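Local coordinates for farnesyl diphosphate phosphatase YisP (Bacillus subtilis subsp. subtilis, PDB 3WE9), which hydrolyses farnesyl diphosphate to farnesol and diphosphate, a phosphatase activity involved in biofilm formation, at residues A[160-163]-A[164-168]; A[244-247]-A[248-251]. One frame throughout, in Å; residues are numbered along the deposited sequence.

In the fold
Both contacts lie near the C-terminal ends of long helices in an all-helical fold, contact 1 on helix 145-165 and contact 2 on helix 228-250. Contact 1 is the more interior, its centre about 9 Å from that of the chain, with Leu161, Val162, Leu165 and Ser166 buried. Contact 2, about 17 Å out, buries Val244, Leu245 and Ile248 but exposes Glu246, Ala250 and Lys251. The two helices meet here: Val162 and Ser166 pack against Val244, and Ser166 also touches Ile248. Helix 199-221 borders both contacts. Contact 1 combines ring-amide packing with a serine hydroxyl bonded to a backbone carbonyl, whereas contact 2 backs its apolar face with charged side chains.

Contact 1: residues A[160-163]-A[164-168]; sequences QLVR and FLSDL
The amide of Gln160 lies beside the Phe164 ring, one helical turn on, with the two planes only 19° apart. Gln160 CD comes within 3.4 Å of Phe164 CE1, and the methylene CG is 3.3 Å from Phe164 CZ. A bend at chi2 (65°) brings the amide to the ring, while Thr128 takes up its NE2. The carbonyl O of Gln160 stands 3.1 Å above one ring face, offset toward the rim, and still accepts the helical bond from Phe164 N. Replacing Phe164 by alanine would probably deprive the Gln160 amide of its flat neighbour and open a gap beside Leu121 of helix 118-140. Ser166, small enough to fit against helix 228-250, turns its hydroxyl back along the chain (chi1 -59°), and OG donates to Val162 O at 2.7 Å from above the carbonyl plane. Ser166 N bonds to Arg163 O at 3.1 Å, a bond spanning three residues, one fewer than the helical bonds before it. A water 2.7 Å from Arg163 O also reaches Asp167 O. Asp167 OD1 accepts from Gly169 N, forming an Asx turn. Asp167 begins a DXXXD sequence, consistent with the motif that binds diphosphate through magnesium in squalene synthase relatives.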
ATOM      1  N   GLN A 160       0.949  -0.875   3.527  1.00 12.59           N
ATOM      2  CA  GLN A 160       1.168  -2.317   3.523  1.00 13.76           C
ATOM      3  C   GLN A 160       0.749  -2.889   4.883  1.00 12.24           C
ATOM      4  O   GLN A 160       0.129  -3.954   4.966  1.00 14.06           O
ATOM      5  CB  GLN A 160       2.641  -2.626   3.237  1.00 18.48           C
ATOM      6  CG  GLN A 160       2.921  -4.099   3.012  1.00 21.35           C
ATOM      7  CD  GLN A 160       2.236  -4.644   1.767  1.00 25.02           C
ATOM      8  OE1 GLN A 160       1.019  -4.549   1.621  1.00 25.85           O
ATOM      9  NE2 GLN A 160       3.019  -5.222   0.866  1.00 27.12           N
ATOM     10  N   LEU A 161       1.076  -2.179   5.956  1.00 13.12           N
ATOM     11  CA  LEU A 161       0.692  -2.634   7.289  1.00 13.02           C
ATOM     12  C   LEU A 161      -0.825  -2.669   7.401  1.00 12.10           C
ATOM     13  O   LEU A 161      -1.392  -3.588   7.994  1.00 11.84           O
ATOM     14  CB  LEU A 161       1.259  -1.715   8.373  1.00 13.74           C
ATOM     15  CG  LEU A 161       2.769  -1.807   8.633  1.00 15.33           C
ATOM     16  CD1 LEU A 161       3.159  -0.807   9.726  1.00 13.98           C
ATOM     17  CD2 LEU A 161       3.139  -3.226   9.046  1.00 14.24           C
ATOM     18  N   VAL A 162      -1.491  -1.674   6.829  1.00 13.36           N
ATOM     19  CA  VAL A 162      -2.951  -1.656   6.894  1.00 14.43           C
ATOM     20  C   VAL A 162      -3.532  -2.843   6.130  1.00 15.28           C
ATOM     21  O   VAL A 162      -4.456  -3.510   6.599  1.00 15.95           O
ATOM     22  CB  VAL A 162      -3.518  -0.341   6.331  1.00 12.87           C
ATOM     23  CG1 VAL A 162      -5.047  -0.417   6.254  1.00 12.19           C
ATOM     24  CG2 VAL A 162      -3.111   0.809   7.241  1.00 13.92           C
ATOM     25  N   ARG A 163      -2.987  -3.111   4.951  1.00 16.14           N
ATOM     26  CA  ARG A 163      -3.457  -4.239   4.166  1.00 17.52           C
ATOM     27  C   ARG A 163      -3.267  -5.529   4.958  1.00 17.68           C
ATOM     28  O   ARG A 163      -4.154  -6.382   4.995  1.00 16.83           O
ATOM     29  CB  ARG A 163      -2.695  -4.316   2.841  1.00 19.97           C
ATOM     30  CG  ARG A 163      -3.107  -3.247   1.844  1.00 22.30           C
ATOM     31  CD  ARG A 163      -2.184  -3.237   0.643  1.00 28.70           C
ATOM     32  NE  ARG A 163      -2.702  -2.396  -0.430  1.00 36.78           N
ATOM     33  CZ  ARG A 163      -3.697  -2.743  -1.242  1.00 39.50           C
ATOM     34  NH1 ARG A 163      -4.284  -3.925  -1.105  1.00 41.38           N
ATOM     35  NH2 ARG A 163      -4.103  -1.911  -2.191  1.00 42.82           N
ATOM     36  N   PHE A 164      -2.107  -5.664   5.597  1.00 16.73           N
ATOM     37  CA  PHE A 164      -1.817  -6.851   6.391  1.00 18.32           C
ATOM     38  C   PHE A 164      -2.846  -7.033   7.501  1.00 16.82           C
ATOM     39  O   PHE A 164      -3.319  -8.139   7.736  1.00 15.31           O
ATOM     40  CB  PHE A 164      -0.421  -6.765   7.024  1.00 23.89           C
ATOM     41  CG  PHE A 164       0.713  -6.875   6.038  1.00 31.07           C
ATOM     42  CD1 PHE A 164       0.471  -7.153   4.690  1.00 32.15           C
ATOM     43  CD2 PHE A 164       2.033  -6.722   6.466  1.00 33.11           C
ATOM     44  CE1 PHE A 164       1.524  -7.279   3.785  1.00 35.88           C
ATOM     45  CE2 PHE A 164       3.099  -6.847   5.568  1.00 36.08           C
ATOM     46  CZ  PHE A 164       2.844  -7.126   4.224  1.00 35.37           C
ATOM     47  N   LEU A 165      -3.176  -5.936   8.181  1.00 13.21           N
ATOM     48  CA  LEU A 165      -4.139  -5.949   9.283  1.00 13.39           C
ATOM     49  C   LEU A 165      -5.605  -6.116   8.867  1.00 13.77           C
ATOM     50  O   LEU A 165      -6.470  -6.353   9.714  1.00 13.53           O
ATOM     51  CB  LEU A 165      -4.009  -4.649  10.088  1.00 12.49           C
ATOM     52  CG  LEU A 165      -2.710  -4.445  10.886  1.00 16.20           C
ATOM     53  CD1 LEU A 165      -2.637  -3.015  11.417  1.00 16.14           C
ATOM     54  CD2 LEU A 165      -2.658  -5.437  12.034  1.00 14.55           C
ATOM     55  N   SER A 166      -5.876  -5.988   7.572  1.00 14.73           N
ATOM     56  CA  SER A 166      -7.238  -6.081   7.036  1.00 16.33           C
ATOM     57  C   SER A 166      -7.716  -7.482   6.656  1.00 16.61           C
ATOM     58  O   SER A 166      -8.895  -7.673   6.346  1.00 17.52           O
ATOM     59  CB  SER A 166      -7.361  -5.194   5.788  1.00 17.01           C
ATOM     60  OG  SER A 166      -7.064  -3.838   6.070  1.00 20.40           O
ATOM     61  N   ASP A 167      -6.825  -8.465   6.676  1.00 17.40           N
ATOM     62  CA  ASP A 167      -7.215  -9.803   6.252  1.00 17.10           C
ATOM     63  C   ASP A 167      -6.217 -10.844   6.736  1.00 18.03           C
ATOM     64  O   ASP A 167      -5.070 -10.873   6.285  1.00 16.78           O
ATOM     65  CB  ASP A 167      -7.301  -9.807   4.721  1.00 19.18           C
ATOM     66  CG  ASP A 167      -7.741 -11.140   4.139  1.00 23.15           C
ATOM     67  OD1 ASP A 167      -8.188 -12.037   4.885  1.00 23.89           O
ATOM     68  OD2 ASP A 167      -7.646 -11.275   2.902  1.00 25.90           O
ATOM     69  N   LEU A 168      -6.660 -11.682   7.669  1.00 17.47           N
ATOM     70  CA  LEU A 168      -5.820 -12.739   8.222  1.00 20.09           C
ATOM     71  C   LEU A 168      -6.452 -14.103   7.957  1.00 21.88           C
ATOM     72  O   LEU A 168      -6.321 -15.028   8.762  1.00 25.01           O
ATOM     73  CB  LEU A 168      -5.638 -12.524   9.729  1.00 19.16           C
ATOM     74  CG  LEU A 168      -4.983 -11.198  10.150  1.00 15.36           C
ATOM     75  CD1 LEU A 168      -4.862 -11.154  11.676  1.00 19.41           C
ATOM     76  CD2 LEU A 168      -3.610 -11.060   9.493  1.00 19.82           C
TER
HETATM   77  O   HOH W   1      -3.896  -9.070   4.515  1.00 26.07           O

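Contact 2: residues A[244-247]-A[248-251]; sequences VLEK and IRAK
Glu246 and Arg249, three residues apart on the same helix, are joined by a salt bridge in which Arg249 NH1 donates to Glu246 OE1 at 2.7 Å. The carboxylate and guanidinium planes are almost perpendicular, 88° apart. The oxygen lies at the guanidinium edge, close to its plane, while the nitrogen meets OE1 from above the carboxylate plane, so this is a single hydrogen-bonded salt bridge through NH1, not a bidentate one. Glu246 reaches it by bending at chi2 (-68°), and Arg249 by running extended from CG to NE. Arginine suits this place because its several N-H groups can be shared: NE also pairs with Glu206 and NH1 with Glu213, both of helix 199-221.

The apolar contacts lie on another side of the helix. Val244 CG1 meets Ile248 CD1 at 4.0 Å, the two branched side chains crossing at a slant, and Ile248 CG1 sits 3.2 Å from Val244 O. Branched aliphatic side chains suit this buried face, where Val244 packs on Val162 and Ser166, and Ile248 on Ser166, Phe260 and Trp205.

Backbone bonds continue the helix to its end. Ile248 N donates to Val244 O at 3.0 Å, and the last bond of the series runs from Lys251 N to Lys247 O, 2.8 Å long but bent to 132° at the hydrogen. Lys251 is the first residue to leave helical geometry. Lys247 CG and Lys251 CG lie 4.3 Å apart. Beyond them the like-charged Lys247 NZ and Lys251 NZ diverge to 6.6 Å. Lys247 NZ turns to Glu266 and the carbonyl of Ala261.

The glutamates around Arg249, together with Glu266 beside Lys247, probably offset the positive charges at this helix end, where lysines would themselves be favoured by the carbonyl-rich terminus.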
ATOM      1  N   VAL A 244      -9.930   2.615   6.942  1.00 16.39           N
ATOM      2  CA  VAL A 244      -9.926   1.161   6.901  1.00 17.56           C
ATOM      3  C   VAL A 244      -9.720   0.604   8.313  1.00 16.48           C
ATOM      4  O   VAL A 244     -10.432  -0.306   8.745  1.00 16.76           O
ATOM      5  CB  VAL A 244      -8.805   0.627   5.968  1.00 17.76           C
ATOM      6  CG1 VAL A 244      -8.667  -0.892   6.126  1.00 19.73           C
ATOM      7  CG2 VAL A 244      -9.133   0.958   4.520  1.00 19.38           C
ATOM      8  N   LEU A 245      -8.747   1.158   9.029  1.00 16.04           N
ATOM      9  CA  LEU A 245      -8.462   0.724  10.393  1.00 16.28           C
ATOM     10  C   LEU A 245      -9.669   0.967  11.297  1.00 18.33           C
ATOM     11  O   LEU A 245      -9.993   0.145  12.160  1.00 15.22           O
ATOM     12  CB  LEU A 245      -7.241   1.470  10.944  1.00 17.36           C
ATOM     13  CG  LEU A 245      -5.914   1.128  10.254  1.00 16.66           C
ATOM     14  CD1 LEU A 245      -4.820   2.062  10.730  1.00 17.63           C
ATOM     15  CD2 LEU A 245      -5.555  -0.328  10.539  1.00 20.27           C
ATOM     16  N   GLU A 246     -10.340   2.098  11.102  1.00 19.00           N
ATOM     17  CA  GLU A 246     -11.513   2.403  11.915  1.00 21.58           C
ATOM     18  C   GLU A 246     -12.656   1.425  11.621  1.00 19.79           C
ATOM     19  O   GLU A 246     -13.362   0.993  12.537  1.00 20.12           O
ATOM     20  CB  GLU A 246     -11.962   3.847  11.672  1.00 23.99           C
ATOM     21  CG  GLU A 246     -10.930   4.884  12.097  1.00 30.95           C
ATOM     22  CD  GLU A 246     -10.724   4.949  13.611  1.00 37.51           C
ATOM     23  OE1 GLU A 246     -10.375   3.916  14.230  1.00 37.31           O
ATOM     24  OE2 GLU A 246     -10.911   6.046  14.187  1.00 41.55           O
ATOM     25  N   LYS A 247     -12.825   1.056  10.353  1.00 19.66           N
ATOM     26  CA  LYS A 247     -13.883   0.122   9.971  1.00 20.44           C
ATOM     27  C   LYS A 247     -13.642  -1.239  10.611  1.00 20.49           C
ATOM     28  O   LYS A 247     -14.566  -1.886  11.113  1.00 18.45           O
ATOM     29  CB  LYS A 247     -13.949  -0.037   8.446  1.00 19.97           C
ATOM     30  CG  LYS A 247     -15.095  -0.943   7.981  1.00 21.43           C
ATOM     31  CD  LYS A 247     -15.226  -1.007   6.464  1.00 23.54           C
ATOM     32  CE  LYS A 247     -16.423  -1.873   6.062  1.00 25.79           C
ATOM     33  NZ  LYS A 247     -16.629  -1.929   4.588  1.00 24.96           N
ATOM     34  N   ILE A 248     -12.389  -1.678  10.581  1.00 18.79           N
ATOM     35  CA  ILE A 248     -12.024  -2.961  11.167  1.00 17.58           C
ATOM     36  C   ILE A 248     -12.387  -2.952  12.653  1.00 18.09           C
ATOM     37  O   ILE A 248     -12.946  -3.919  13.171  1.00 18.06           O
ATOM     38  CB  ILE A 248     -10.506  -3.233  10.983  1.00 17.46           C
ATOM     39  CG1 ILE A 248     -10.193  -3.360   9.483  1.00 15.92           C
ATOM     40  CG2 ILE A 248     -10.103  -4.504  11.734  1.00 15.23           C
ATOM     41  CD1 ILE A 248      -8.709  -3.485   9.146  1.00 15.48           C
ATOM     42  N   ARG A 249     -12.077  -1.853  13.332  1.00 17.51           N
ATOM     43  CA  ARG A 249     -12.393  -1.737  14.751  1.00 20.08           C
ATOM     44  C   ARG A 249     -13.907  -1.778  14.946  1.00 21.25           C
ATOM     45  O   ARG A 249     -14.405  -2.411  15.876  1.00 21.38           O
ATOM     46  CB  ARG A 249     -11.829  -0.434  15.317  1.00 21.61           C
ATOM     47  CG  ARG A 249     -10.314  -0.435  15.435  1.00 22.01           C
ATOM     48  CD  ARG A 249      -9.771   0.922  15.864  1.00 23.64           C
ATOM     49  NE  ARG A 249      -8.320   0.879  16.019  1.00 20.17           N
ATOM     50  CZ  ARG A 249      -7.481   1.743  15.461  1.00 22.98           C
ATOM     51  NH1 ARG A 249      -7.944   2.735  14.705  1.00 21.85           N
ATOM     52  NH2 ARG A 249      -6.179   1.608  15.649  1.00 22.35           N
ATOM     53  N   ALA A 250     -14.624  -1.101  14.054  1.00 21.94           N
ATOM     54  CA  ALA A 250     -16.082  -1.038  14.095  1.00 25.38           C
ATOM     55  C   ALA A 250     -16.704  -2.408  13.855  1.00 25.35           C
ATOM     56  O   ALA A 250     -17.808  -2.697  14.322  1.00 24.89           O
ATOM     57  CB  ALA A 250     -16.592  -0.046  13.043  1.00 26.02           C
ATOM     58  N   LYS A 251     -15.994  -3.252  13.121  1.00 23.88           N
ATOM     59  CA  LYS A 251     -16.497  -4.580  12.830  1.00 25.20           C
ATOM     60  C   LYS A 251     -15.856  -5.646  13.703  1.00 22.65           C
ATOM     61  O   LYS A 251     -15.680  -6.790  13.285  1.00 22.47           O
ATOM     62  CB  LYS A 251     -16.297  -4.910  11.358  1.00 27.97           C
ATOM     63  CG  LYS A 251     -16.973  -3.930  10.408  1.00 33.25           C
ATOM     64  CD  LYS A 251     -18.478  -3.935  10.578  1.00 36.38           C
ATOM     65  CE  LYS A 251     -19.143  -2.985   9.593  1.00 39.48           C
ATOM     66  NZ  LYS A 251     -20.620  -2.976   9.776  1.00 41.70           N
TER